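Local coordinates for synaptonemal complex protein 2 (PDB 5IWZ) that helps build the axial and lateral elements of synaptonemal complexes, where it pairs with SYCP3 and is required for normal meiotic chromosome synapsis and fertility, at residues G207-D212 / V220-A225; D246-A251 / G273-K278; L287-G292 / E305-D310; I309-G314 / T384-K389. One frame throughout, in Å; residues are numbered along the deposited sequence.

Contact 1 (G207-D212 / V220-A225); sequences GERILD and VGIVEA
I210 and I222 adopt nearly the same conformation, each with CG1 beside the backbone N (chi1 -67° and -69°) and CG2 beside the carbonyl carbon, but they sit on helices running in nearly opposite directions. The two side chains pass in opposite directions, and the branch methyl CG2 of I222 lies against the methylene CG1 of I210 at 3.5 Å. The tip of I210 goes further across: its CD1 meets CG2 of V223 at 3.7 Å, approaching at roughly a right angle. The tip of I222 goes the other way, its CD1 resting on CG of R209 at 3.8 Å. R209 meets I222 through its aliphatic stem, while its NE is bonded to the carbonyl O of V162. All four residues are buried, and the seam is purely apolar. The segment axes approach to 9.6 Å at 162°, an antiparallel helical hairpin formed by helices 197-212 and 216-229. Near the turn, Q219 NE2 is hydrogen-bonded to I210 O. Helix 169-185 flanks the hairpin through Q172 at R209 and M179 at A225, while F260 and C264 of helix 260-274 cover V223.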
loop_
_atom_site.group_PDB
_atom_site.type_symbol
_atom_site.label_atom_id
_atom_site.label_comp_id
_atom_site.label_asym_id
_atom_site.label_seq_id
_atom_site.Cartn_x
_atom_site.Cartn_y
_atom_site.Cartn_z
ATOM N N GLY A 207 -1.317 3.094 17.227
ATOM C CA GLY A 207 -2.644 3.072 17.835
ATOM C C GLY A 207 -3.336 4.421 17.777
ATOM O O GLY A 207 -4.491 4.521 17.356
ATOM N N GLU A 208 -2.642 5.478 18.224
ATOM C CA GLU A 208 -3.163 6.840 18.106
ATOM C C GLU A 208 -3.592 7.132 16.681
ATOM O O GLU A 208 -4.626 7.776 16.438
ATOM C CB GLU A 208 -2.095 7.858 18.505
ATOM C CG GLU A 208 -2.030 8.222 19.969
ATOM C CD GLU A 208 -1.095 9.404 20.213
ATOM O OE1 GLU A 208 -1.078 10.348 19.395
ATOM O OE2 GLU A 208 -0.352 9.407 21.215
ATOM N N ARG A 209 -2.797 6.651 15.725
ATOM C CA ARG A 209 -2.990 6.995 14.325
ATOM C C ARG A 209 -4.267 6.382 13.759
ATOM O O ARG A 209 -4.905 6.990 12.897
ATOM C CB ARG A 209 -1.760 6.560 13.529
ATOM C CG ARG A 209 -1.936 6.536 12.033
ATOM C CD ARG A 209 -1.941 7.899 11.479
ATOM N NE ARG A 209 -1.563 7.847 10.076
ATOM C CZ ARG A 209 -1.718 8.846 9.219
ATOM N NH1 ARG A 209 -2.264 9.995 9.621
ATOM N NH2 ARG A 209 -1.339 8.666 7.999
ATOM N N ILE A 210 -4.662 5.198 14.230
ATOM C CA ILE A 210 -5.946 4.635 13.815
ATOM C C ILE A 210 -7.054 5.670 13.948
ATOM O O ILE A 210 -7.889 5.835 13.049
ATOM C CB ILE A 210 -6.265 3.388 14.652
ATOM C CG1 ILE A 210 -5.296 2.252 14.346
ATOM C CG2 ILE A 210 -7.702 2.947 14.422
ATOM C CD1 ILE A 210 -5.316 1.176 15.427
ATOM N N LEU A 211 -7.054 6.395 15.065
ATOM C CA LEU A 211 -8.142 7.298 15.402
ATOM C C LEU A 211 -8.348 8.391 14.352
ATOM O O LEU A 211 -9.482 8.846 14.157
ATOM C CB LEU A 211 -7.876 7.915 16.782
ATOM C CG LEU A 211 -8.321 7.174 18.055
ATOM C CD1 LEU A 211 -8.123 5.666 17.976
ATOM C CD2 LEU A 211 -7.607 7.731 19.269
ATOM N N ASP A 212 -7.290 8.845 13.666
ATOM C CA ASP A 212 -7.485 9.972 12.757
ATOM C C ASP A 212 -6.873 9.784 11.376
ATOM O O ASP A 212 -6.811 10.748 10.608
ATOM C CB ASP A 212 -6.963 11.280 13.372
ATOM C CG ASP A 212 -5.463 11.252 13.678
ATOM O OD1 ASP A 212 -4.776 10.248 13.375
ATOM O OD2 ASP A 212 -4.973 12.268 14.224
ATOM N N VAL A 220 -7.409 -0.888 9.059
ATOM C CA VAL A 220 -7.323 -2.341 9.186
ATOM C C VAL A 220 -5.870 -2.791 9.177
ATOM O O VAL A 220 -5.458 -3.621 9.993
ATOM C CB VAL A 220 -8.118 -3.047 8.070
ATOM C CG1 VAL A 220 -8.014 -4.574 8.239
ATOM C CG2 VAL A 220 -9.556 -2.588 8.048
ATOM N N GLY A 221 -5.073 -2.269 8.237
ATOM C CA GLY A 221 -3.682 -2.691 8.148
ATOM C C GLY A 221 -2.886 -2.386 9.403
ATOM O O GLY A 221 -2.012 -3.163 9.801
ATOM N N ILE A 222 -3.156 -1.238 10.027
ATOM C CA ILE A 222 -2.477 -0.893 11.270
ATOM C C ILE A 222 -2.915 -1.821 12.392
ATOM O O ILE A 222 -2.082 -2.349 13.130
ATOM C CB ILE A 222 -2.737 0.572 11.653
ATOM C CG1 ILE A 222 -2.035 1.514 10.678
ATOM C CG2 ILE A 222 -2.311 0.798 13.119
ATOM C CD1 ILE A 222 -2.477 2.960 10.825
ATOM N N VAL A 223 -4.232 -2.000 12.559
ATOM C CA VAL A 223 -4.735 -2.984 13.519
ATOM C C VAL A 223 -4.108 -4.343 13.244
ATOM O O VAL A 223 -3.646 -5.041 14.160
ATOM C CB VAL A 223 -6.275 -3.068 13.472
ATOM C CG1 VAL A 223 -6.750 -4.249 14.318
ATOM C CG2 VAL A 223 -6.936 -1.773 13.962
ATOM N N GLU A 224 -4.085 -4.734 11.970
ATOM C CA GLU A 224 -3.515 -6.026 11.602
ATOM C C GLU A 224 -2.042 -6.095 11.957
ATOM O O GLU A 224 -1.578 -7.104 12.501
ATOM C CB GLU A 224 -3.698 -6.299 10.108
ATOM C CG GLU A 224 -2.929 -7.538 9.627
ATOM C CD GLU A 224 -3.044 -7.785 8.125
ATOM O OE1 GLU A 224 -3.765 -7.020 7.442
ATOM O OE2 GLU A 224 -2.416 -8.749 7.625
ATOM N N ALA A 225 -1.289 -5.032 11.665
ATOM C CA ALA A 225 0.124 -5.028 12.030
ATOM C C ALA A 225 0.294 -5.140 13.545
ATOM O O ALA A 225 1.112 -5.929 14.031
ATOM C CB ALA A 225 0.812 -3.767 11.491
#

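Contact 2 (D246-A251 / G273-K278)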
loop_
_atom_site.group_PDB
_atom_site.type_symbol
_atom_site.label_atom_id
_atom_site.label_comp_id
_atom_site.label_asym_id
_atom_site.label_seq_id
_atom_site.Cartn_x
_atom_site.Cartn_y
_atom_site.Cartn_z
ATOM N N ASP A 246 -11.455 4.791 27.373
ATOM C CA ASP A 246 -11.746 3.464 27.921
ATOM C C ASP A 246 -12.603 2.639 26.966
ATOM O O ASP A 246 -12.315 1.459 26.720
ATOM C CB ASP A 246 -12.429 3.595 29.281
ATOM C CG ASP A 246 -11.470 4.037 30.373
ATOM O OD1 ASP A 246 -11.874 4.041 31.556
ATOM O OD2 ASP A 246 -10.312 4.376 30.046
ATOM N N PHE A 247 -13.657 3.251 26.413
ATOM C CA PHE A 247 -14.513 2.576 25.442
ATOM C C PHE A 247 -13.699 1.938 24.320
ATOM O O PHE A 247 -13.961 0.798 23.923
ATOM C CB PHE A 247 -15.523 3.579 24.875
ATOM C CG PHE A 247 -16.463 3.000 23.855
ATOM C CD1 PHE A 247 -16.120 2.976 22.504
ATOM C CD2 PHE A 247 -17.708 2.512 24.238
ATOM C CE1 PHE A 247 -16.987 2.454 21.556
ATOM C CE2 PHE A 247 -18.583 1.989 23.299
ATOM C CZ PHE A 247 -18.222 1.963 21.952
ATOM N N ILE A 248 -12.691 2.648 23.813
ATOM C CA ILE A 248 -11.910 2.152 22.682
ATOM C C ILE A 248 -10.918 1.081 23.131
ATOM O O ILE A 248 -10.761 0.046 22.475
ATOM C CB ILE A 248 -11.207 3.326 21.968
ATOM C CG1 ILE A 248 -12.252 4.218 21.269
ATOM C CG2 ILE A 248 -10.133 2.813 21.000
ATOM C CD1 ILE A 248 -11.693 5.511 20.683
ATOM N N ALA A 249 -10.229 1.314 24.249
ATOM C CA ALA A 249 -9.323 0.300 24.788
ATOM C C ALA A 249 -10.050 -1.017 25.056
ATOM O O ALA A 249 -9.508 -2.093 24.770
ATOM C CB ALA A 249 -8.660 0.814 26.066
ATOM N N ASN A 250 -11.275 -0.948 25.608
ATOM C CA ASN A 250 -12.080 -2.150 25.849
ATOM C C ASN A 250 -12.375 -2.900 24.549
ATOM O O ASN A 250 -12.226 -4.126 24.476
ATOM C CB ASN A 250 -13.411 -1.790 26.538
ATOM C CG ASN A 250 -13.239 -1.263 27.955
ATOM O OD1 ASN A 250 -12.158 -1.347 28.546
ATOM N ND2 ASN A 250 -14.325 -0.722 28.516
ATOM N N ALA A 251 -12.844 -2.190 23.522
ATOM C CA ALA A 251 -13.137 -2.857 22.252
ATOM C C ALA A 251 -11.887 -3.499 21.651
ATOM O O ALA A 251 -11.948 -4.617 21.119
ATOM C CB ALA A 251 -13.756 -1.872 21.258
ATOM N N GLY A 273 -17.492 4.980 15.341
ATOM C CA GLY A 273 -18.767 5.420 15.875
ATOM C C GLY A 273 -18.598 6.283 17.108
ATOM O O GLY A 273 -19.168 7.373 17.198
ATOM N N ILE A 274 -17.778 5.828 18.060
ATOM C CA ILE A 274 -17.659 6.546 19.329
ATOM C C ILE A 274 -16.990 7.903 19.134
ATOM O O ILE A 274 -17.207 8.827 19.925
ATOM C CB ILE A 274 -16.905 5.696 20.373
ATOM C CG1 ILE A 274 -17.284 6.137 21.788
ATOM C CG2 ILE A 274 -15.404 5.854 20.222
ATOM C CD1 ILE A 274 -18.775 6.311 21.999
ATOM N N LEU A 275 -16.167 8.053 18.102
ATOM C CA LEU A 275 -15.489 9.328 17.904
ATOM C C LEU A 275 -16.447 10.442 17.499
ATOM O O LEU A 275 -16.049 11.613 17.531
ATOM C CB LEU A 275 -14.386 9.181 16.847
ATOM C CG LEU A 275 -13.167 8.395 17.333
ATOM C CD1 LEU A 275 -12.215 8.218 16.185
ATOM C CD2 LEU A 275 -12.493 9.120 18.482
ATOM N N GLY A 276 -17.685 10.108 17.122
ATOM C CA GLY A 276 -18.672 11.130 16.804
ATOM C C GLY A 276 -18.175 12.033 15.694
ATOM O O GLY A 276 -17.518 11.589 14.755
ATOM N N ASP A 277 -18.436 13.330 15.827
ATOM C CA ASP A 277 -18.068 14.280 14.783
ATOM C C ASP A 277 -16.564 14.464 14.644
ATOM O O ASP A 277 -16.128 15.201 13.754
ATOM C CB ASP A 277 -18.753 15.613 15.054
ATOM C CG ASP A 277 -20.224 15.441 15.326
ATOM O OD1 ASP A 277 -20.586 14.619 16.187
ATOM O OD2 ASP A 277 -21.052 16.091 14.665
ATOM N N LYS A 278 -15.769 13.800 15.478
ATOM C CA LYS A 278 -14.326 13.769 15.334
ATOM C C LYS A 278 -13.840 12.635 14.438
ATOM O O LYS A 278 -12.665 12.637 14.053
ATOM C CB LYS A 278 -13.670 13.646 16.716
ATOM C CG LYS A 278 -13.403 14.963 17.411
ATOM C CD LYS A 278 -12.301 15.713 16.665
ATOM C CE LYS A 278 -11.084 15.955 17.563
ATOM N NZ LYS A 278 -10.159 16.995 17.037
#
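F247 and I274 make the tight half of this contact. The two side chains come from opposite directions, and I274 lays its CG1 methylene over one face of the F247 ring, 3.8 Å from the ring centroid and 26° off the normal, a CH-pi contact displaced toward the rim. The closest approach is 3.4 Å, from I274 CG1 to F247 CD1, and I274 CB follows at 3.5 Å from F247 CE1, so I274 covers the CD1-CE1 side of that face. In I274, CG1 lies roughly anti to the backbone N (chi1 -156°), which puts CG2 in the crowded position between N and the carbonyl carbon and turns it inward. There CG2 meets CG1 of I248 at 3.7 Å. The pair belongs to helix 246-253 and the C-terminal end of helix 260-274, two consecutive helices in the mainly helical part of the chain. G276 is the first residue to leave helical backbone angles, with phi at 58°, and the chain then passes through a short 3-10 turn toward strand 281-285 of the Spt16M-like domain. Past I274 the packing opens out: CD2 of L275 comes only within 4.3 Å of CD1 of I248. F247 and I274, though closely apposed, remain exposed to solvent, whereas I248 is buried and also packs on F243 and V271. F247 also touches L270 of helix 260-274, and M245 lies against I274.

Contact 3 (L287-G292 / E305-D310)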
loop_
_atom_site.group_PDB
_atom_site.type_symbol
_atom_site.label_atom_id
_atom_site.label_comp_id
_atom_site.label_asym_id
_atom_site.label_seq_id
_atom_site.Cartn_x
_atom_site.Cartn_y
_atom_site.Cartn_z
ATOM N N LEU A 287 -27.898 -0.966 1.088
ATOM C CA LEU A 287 -28.944 -1.917 0.722
ATOM C C LEU A 287 -28.537 -2.763 -0.480
ATOM O O LEU A 287 -28.763 -3.976 -0.487
ATOM C CB LEU A 287 -30.251 -1.167 0.422
ATOM C CG LEU A 287 -30.736 -0.287 1.580
ATOM C CD1 LEU A 287 -31.882 0.629 1.134
ATOM C CD2 LEU A 287 -31.175 -1.171 2.780
ATOM N N SER A 288 -27.952 -2.134 -1.501
ATOM C CA SER A 288 -27.486 -2.784 -2.722
ATOM C C SER A 288 -26.611 -1.806 -3.503
ATOM O O SER A 288 -26.788 -0.584 -3.420
ATOM C CB SER A 288 -28.657 -3.262 -3.596
ATOM O OG SER A 288 -29.494 -2.179 -3.945
ATOM N N ALA A 289 -25.659 -2.356 -4.255
ATOM C CA ALA A 289 -24.737 -1.561 -5.051
ATOM C C ALA A 289 -24.710 -2.108 -6.465
ATOM O O ALA A 289 -24.879 -3.312 -6.668
ATOM C CB ALA A 289 -23.325 -1.567 -4.453
ATOM N N PHE A 290 -24.525 -1.200 -7.440
ATOM C CA PHE A 290 -24.524 -1.501 -8.870
ATOM C C PHE A 290 -23.363 -0.808 -9.584
ATOM O O PHE A 290 -23.065 0.360 -9.320
ATOM C CB PHE A 290 -25.836 -1.058 -9.544
ATOM C CG PHE A 290 -27.024 -1.867 -9.117
ATOM C CD1 PHE A 290 -27.523 -2.868 -9.933
ATOM C CD2 PHE A 290 -27.617 -1.660 -7.875
ATOM C CE1 PHE A 290 -28.609 -3.637 -9.528
ATOM C CE2 PHE A 290 -28.707 -2.427 -7.465
ATOM C CZ PHE A 290 -29.203 -3.413 -8.292
ATOM N N LEU A 291 -22.720 -1.535 -10.499
ATOM C CA LEU A 291 -21.812 -0.961 -11.496
ATOM C C LEU A 291 -22.543 -0.970 -12.831
ATOM O O LEU A 291 -22.745 -2.037 -13.415
ATOM C CB LEU A 291 -20.513 -1.758 -11.581
ATOM C CG LEU A 291 -19.584 -1.338 -12.716
ATOM C CD1 LEU A 291 -19.196 0.118 -12.505
ATOM C CD2 LEU A 291 -18.335 -2.211 -12.723
ATOM N N GLY A 292 -22.938 0.206 -13.319
ATOM C CA GLY A 292 -23.798 0.226 -14.491
ATOM C C GLY A 292 -25.106 -0.473 -14.150
ATOM O O GLY A 292 -25.784 -0.126 -13.173
ATOM N N GLU A 305 -22.362 -7.888 9.896
ATOM C CA GLU A 305 -23.776 -7.637 10.156
ATOM C C GLU A 305 -24.464 -7.013 8.950
ATOM O O GLU A 305 -25.676 -7.191 8.769
ATOM C CB GLU A 305 -23.935 -6.739 11.384
ATOM N N GLU A 306 -23.711 -6.291 8.121
ATOM C CA GLU A 306 -24.270 -5.490 7.048
ATOM C C GLU A 306 -23.285 -5.451 5.885
ATOM O O GLU A 306 -22.115 -5.808 6.021
ATOM C CB GLU A 306 -24.575 -4.061 7.515
ATOM C CG GLU A 306 -25.531 -3.951 8.687
ATOM C CD GLU A 306 -26.989 -4.092 8.283
ATOM O OE1 GLU A 306 -27.288 -4.210 7.075
ATOM O OE2 GLU A 306 -27.843 -4.087 9.186
ATOM N N PHE A 307 -23.788 -5.005 4.740
ATOM C CA PHE A 307 -22.997 -4.637 3.564
ATOM C C PHE A 307 -22.471 -3.229 3.818
ATOM O O PHE A 307 -23.214 -2.253 3.707
ATOM C CB PHE A 307 -23.883 -4.718 2.323
ATOM C CG PHE A 307 -23.227 -4.284 1.039
ATOM C CD1 PHE A 307 -21.870 -4.466 0.818
ATOM C CD2 PHE A 307 -23.989 -3.716 0.031
ATOM C CE1 PHE A 307 -21.291 -4.074 -0.381
ATOM C CE2 PHE A 307 -23.414 -3.324 -1.170
ATOM C CZ PHE A 307 -22.056 -3.498 -1.373
ATOM N N TRP A 308 -21.196 -3.117 4.207
ATOM C CA TRP A 308 -20.633 -1.856 4.682
ATOM C C TRP A 308 -19.988 -1.057 3.545
ATOM O O TRP A 308 -19.316 -1.624 2.684
ATOM C CB TRP A 308 -19.583 -2.127 5.762
ATOM C CG TRP A 308 -20.073 -2.824 7.027
ATOM C CD1 TRP A 308 -19.654 -4.038 7.511
ATOM C CD2 TRP A 308 -21.030 -2.326 7.976
ATOM N NE1 TRP A 308 -20.299 -4.326 8.695
ATOM C CE2 TRP A 308 -21.149 -3.296 9.002
ATOM C CE3 TRP A 308 -21.800 -1.160 8.055
ATOM C CZ2 TRP A 308 -22.002 -3.135 10.097
ATOM C CZ3 TRP A 308 -22.656 -1.004 9.144
ATOM C CH2 TRP A 308 -22.746 -1.988 10.153
ATOM N N ILE A 309 -20.185 0.267 3.561
ATOM C CA ILE A 309 -19.510 1.214 2.673
ATOM C C ILE A 309 -18.753 2.205 3.552
ATOM O O ILE A 309 -19.335 2.775 4.483
ATOM C CB ILE A 309 -20.490 1.979 1.757
ATOM C CG1 ILE A 309 -21.467 1.040 1.049
ATOM C CG2 ILE A 309 -19.718 2.868 0.751
ATOM C CD1 ILE A 309 -20.856 0.121 0.003
ATOM N N ASP A 310 -17.473 2.435 3.239
ATOM C CA ASP A 310 -16.595 3.274 4.055
ATOM C C ASP A 310 -16.307 4.569 3.318
ATOM O O ASP A 310 -15.839 4.547 2.174
ATOM C CB ASP A 310 -15.303 2.535 4.388
ATOM C CG ASP A 310 -15.571 1.297 5.200
ATOM O OD1 ASP A 310 -16.224 1.425 6.260
ATOM O OD2 ASP A 310 -15.220 0.192 4.738
#
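The side chains of A289 and F307 meet by apolar packing. The CB methyl of A289 lies in the plane of the F307 ring, at its edge, 3.7 Å from CE2 and 3.9 Å from CZ of that ring, so the methyl meets the far rim and neither ring face. F307 holds CG anti to its backbone N (chi1 176°), which extends the side chain across the gap to A289. The backbone of the first segment adds to the same contact: A289 N is 3.9 Å from F307 CE2, and S288 C is 4.2 Å from that atom. The CB of S288 points away from the second segment, and its side chain touches Y376. Within the second segment, CD1 of I309 covers one face of the F307 ring from 4.0 Å above its plane. The two segments belong to different antiparallel sheets. Strand 288-291 lies in the five-stranded sheet beside 372-378, and F307 immediately precedes W308 of strand 308-312 in the four-stranded one; the contact thus spans the interior between the sheets, consistent with a PH-like fold for this Spt16M-like domain. Other apolar groups fill out this interior: C286 and I298 touch F307, and F375 touches both A289 and I309. Backbone bonds tie strand 288-291 into its own sheet, A289 pairing with L296 and F290 with L374. On the second strand, D310 carries a salt bridge to R265 of helix 260-274 and a hydrogen bond to T283, joining this sheet to the helical part of the chain.

Contact 4 (I309-G314 / T384-K389); sequences IDFNLG and TNVTKK
F311 reaches from its strand to V386 of the helix. Starting at the backbone, its CB touches CG1 of V386 at 3.6 Å; CG of the ring stays close to the same methyl at 3.7 Å, and CD1 follows at 3.8 Å. V386 presents that methyl by holding CG1 anti to the backbone N (chi1 176°), and the two side chains cross at about a right angle. Farther along, CE1 of F311 lies 3.6 Å from OG1 of T387. Both partners approach the ring obliquely. T387 OG1 bonds to the carbonyl O of I383 one turn earlier, so its polar need is met inside the helix. The F311 ring also meets that of F284 with their planes at about 70°. Two residues farther along, L313 packs on the aliphatic part of K389: its CD2 is 3.8 Å from K389 CD, and its CG is 3.9 Å from K389 CB, while the amine end of K389 turns off elsewhere. Y282 touches both L313 and V386. Helix 383-390 thus packs on the four-stranded sheet and also touches Y344 and I346 of the other sheet, consistent with the C-terminal helix that covers an end of the beta structure in PH-like domains.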
loop_
_atom_site.group_PDB
_atom_site.type_symbol
_atom_site.label_atom_id
_atom_site.label_comp_id
_atom_site.label_asym_id
_atom_site.label_seq_id
_atom_site.Cartn_x
_atom_site.Cartn_y
_atom_site.Cartn_z
ATOM N N ILE A 309 -20.185 0.267 3.561
ATOM C CA ILE A 309 -19.510 1.214 2.673
ATOM C C ILE A 309 -18.753 2.205 3.552
ATOM O O ILE A 309 -19.335 2.775 4.483
ATOM C CB ILE A 309 -20.490 1.979 1.757
ATOM C CG1 ILE A 309 -21.467 1.040 1.049
ATOM C CG2 ILE A 309 -19.718 2.868 0.751
ATOM C CD1 ILE A 309 -20.856 0.121 0.003
ATOM N N ASP A 310 -17.473 2.435 3.239
ATOM C CA ASP A 310 -16.595 3.274 4.055
ATOM C C ASP A 310 -16.307 4.569 3.318
ATOM O O ASP A 310 -15.839 4.547 2.174
ATOM C CB ASP A 310 -15.303 2.535 4.388
ATOM C CG ASP A 310 -15.571 1.297 5.200
ATOM O OD1 ASP A 310 -16.224 1.425 6.260
ATOM O OD2 ASP A 310 -15.220 0.192 4.738
ATOM N N PHE A 311 -16.631 5.684 3.963
ATOM C CA PHE A 311 -16.399 7.024 3.441
ATOM C C PHE A 311 -15.177 7.567 4.162
ATOM O O PHE A 311 -15.235 7.825 5.365
ATOM C CB PHE A 311 -17.613 7.922 3.679
ATOM C CG PHE A 311 -18.822 7.564 2.850
ATOM C CD1 PHE A 311 -19.199 8.356 1.764
ATOM C CD2 PHE A 311 -19.602 6.460 3.172
ATOM C CE1 PHE A 311 -20.323 8.041 1.001
ATOM C CE2 PHE A 311 -20.731 6.146 2.419
ATOM C CZ PHE A 311 -21.095 6.933 1.338
ATOM N N ASN A 312 -14.081 7.757 3.430
ATOM C CA ASN A 312 -12.763 7.992 4.026
ATOM C C ASN A 312 -12.383 9.460 3.902
ATOM O O ASN A 312 -11.954 9.911 2.839
ATOM C CB ASN A 312 -11.734 7.092 3.358
ATOM C CG ASN A 312 -12.068 5.626 3.543
ATOM O OD1 ASN A 312 -12.169 5.136 4.681
ATOM N ND2 ASN A 312 -12.277 4.919 2.429
ATOM N N LEU A 313 -12.510 10.200 5.009
ATOM C CA LEU A 313 -12.322 11.647 4.980
ATOM C C LEU A 313 -10.855 12.037 4.865
ATOM O O LEU A 313 -10.538 13.126 4.369
ATOM C CB LEU A 313 -12.924 12.281 6.234
ATOM C CG LEU A 313 -14.423 12.563 6.297
ATOM C CD1 LEU A 313 -15.265 11.375 5.809
ATOM C CD2 LEU A 313 -14.785 12.933 7.748
ATOM N N GLY A 314 -9.945 11.181 5.312
ATOM C CA GLY A 314 -8.538 11.504 5.162
ATOM C C GLY A 314 -8.056 11.319 3.737
ATOM O O GLY A 314 -7.341 12.166 3.192
ATOM N N THR A 384 -25.935 12.781 2.156
ATOM C CA THR A 384 -25.574 14.045 1.522
ATOM C C THR A 384 -24.398 14.711 2.225
ATOM O O THR A 384 -23.422 15.118 1.579
ATOM C CB THR A 384 -26.786 14.976 1.486
ATOM O OG1 THR A 384 -27.715 14.504 0.500
ATOM C CG2 THR A 384 -26.357 16.391 1.130
ATOM N N ASN A 385 -24.456 14.821 3.556
ATOM C CA ASN A 385 -23.405 15.581 4.222
ATOM C C ASN A 385 -22.099 14.805 4.327
ATOM O O ASN A 385 -21.026 15.412 4.245
ATOM C CB ASN A 385 -23.883 16.052 5.592
ATOM C CG ASN A 385 -24.930 17.146 5.482
ATOM O OD1 ASN A 385 -25.896 17.168 6.237
ATOM N ND2 ASN A 385 -24.747 18.052 4.524
ATOM N N VAL A 386 -22.150 13.479 4.459
ATOM C CA VAL A 386 -20.903 12.713 4.446
ATOM C C VAL A 386 -20.258 12.729 3.058
ATOM O O VAL A 386 -19.040 12.881 2.930
ATOM C CB VAL A 386 -21.147 11.274 4.937
ATOM C CG1 VAL A 386 -19.863 10.473 4.823
ATOM C CG2 VAL A 386 -21.619 11.279 6.389
ATOM N N THR A 387 -21.050 12.556 1.994
ATOM C CA THR A 387 -20.443 12.442 0.666
ATOM C C THR A 387 -19.671 13.708 0.297
ATOM O O THR A 387 -18.613 13.632 -0.340
ATOM C CB THR A 387 -21.493 12.120 -0.395
ATOM O OG1 THR A 387 -22.172 10.910 -0.043
ATOM C CG2 THR A 387 -20.820 11.888 -1.757
ATOM N N LYS A 388 -20.147 14.878 0.730
ATOM C CA LYS A 388 -19.466 16.113 0.357
ATOM C C LYS A 388 -18.149 16.302 1.097
ATOM O O LYS A 388 -17.336 17.129 0.670
ATOM C CB LYS A 388 -20.384 17.319 0.571
ATOM C CG LYS A 388 -20.550 17.743 2.007
ATOM C CD LYS A 388 -21.910 18.403 2.234
ATOM C CE LYS A 388 -22.071 19.686 1.437
ATOM N NZ LYS A 388 -23.434 20.262 1.669
ATOM N N LYS A 389 -17.900 15.519 2.154
ATOM C CA LYS A 389 -16.601 15.526 2.825
ATOM C C LYS A 389 -15.540 14.747 2.052
ATOM O O LYS A 389 -14.344 15.033 2.197
ATOM C CB LYS A 389 -16.725 14.939 4.238
ATOM C CG LYS A 389 -17.729 15.650 5.160
ATOM C CD LYS A 389 -17.693 15.078 6.575
ATOM C CE LYS A 389 -19.087 14.967 7.198
ATOM N NZ LYS A 389 -19.699 16.273 7.567
#

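How the contacts relate
The chain is the N-terminal part of the protein: a mainly helical portion, probably armadillo-repeat-like at least in part, holds contacts 1 and 2, and the following Spt16M-like domain holds contacts 3 and 4. Contacts 1, 3 and 4 are buried; contact 2 lies partly at the surface. The first two touch through L211 O and L275 CD1, 3.5 Å apart. Contacts 3 and 4 share I309 and D310; F307 just before strand 308-312 meets the other sheet, and F311 within it meets the C-terminal helix. All four are mainly apolar. Contact 1 joins aliphatic groups; a ring serves by its face in contact 2, its edge in contact 3, and obliquely in contact 4, which alone adds a threonine hydroxyl.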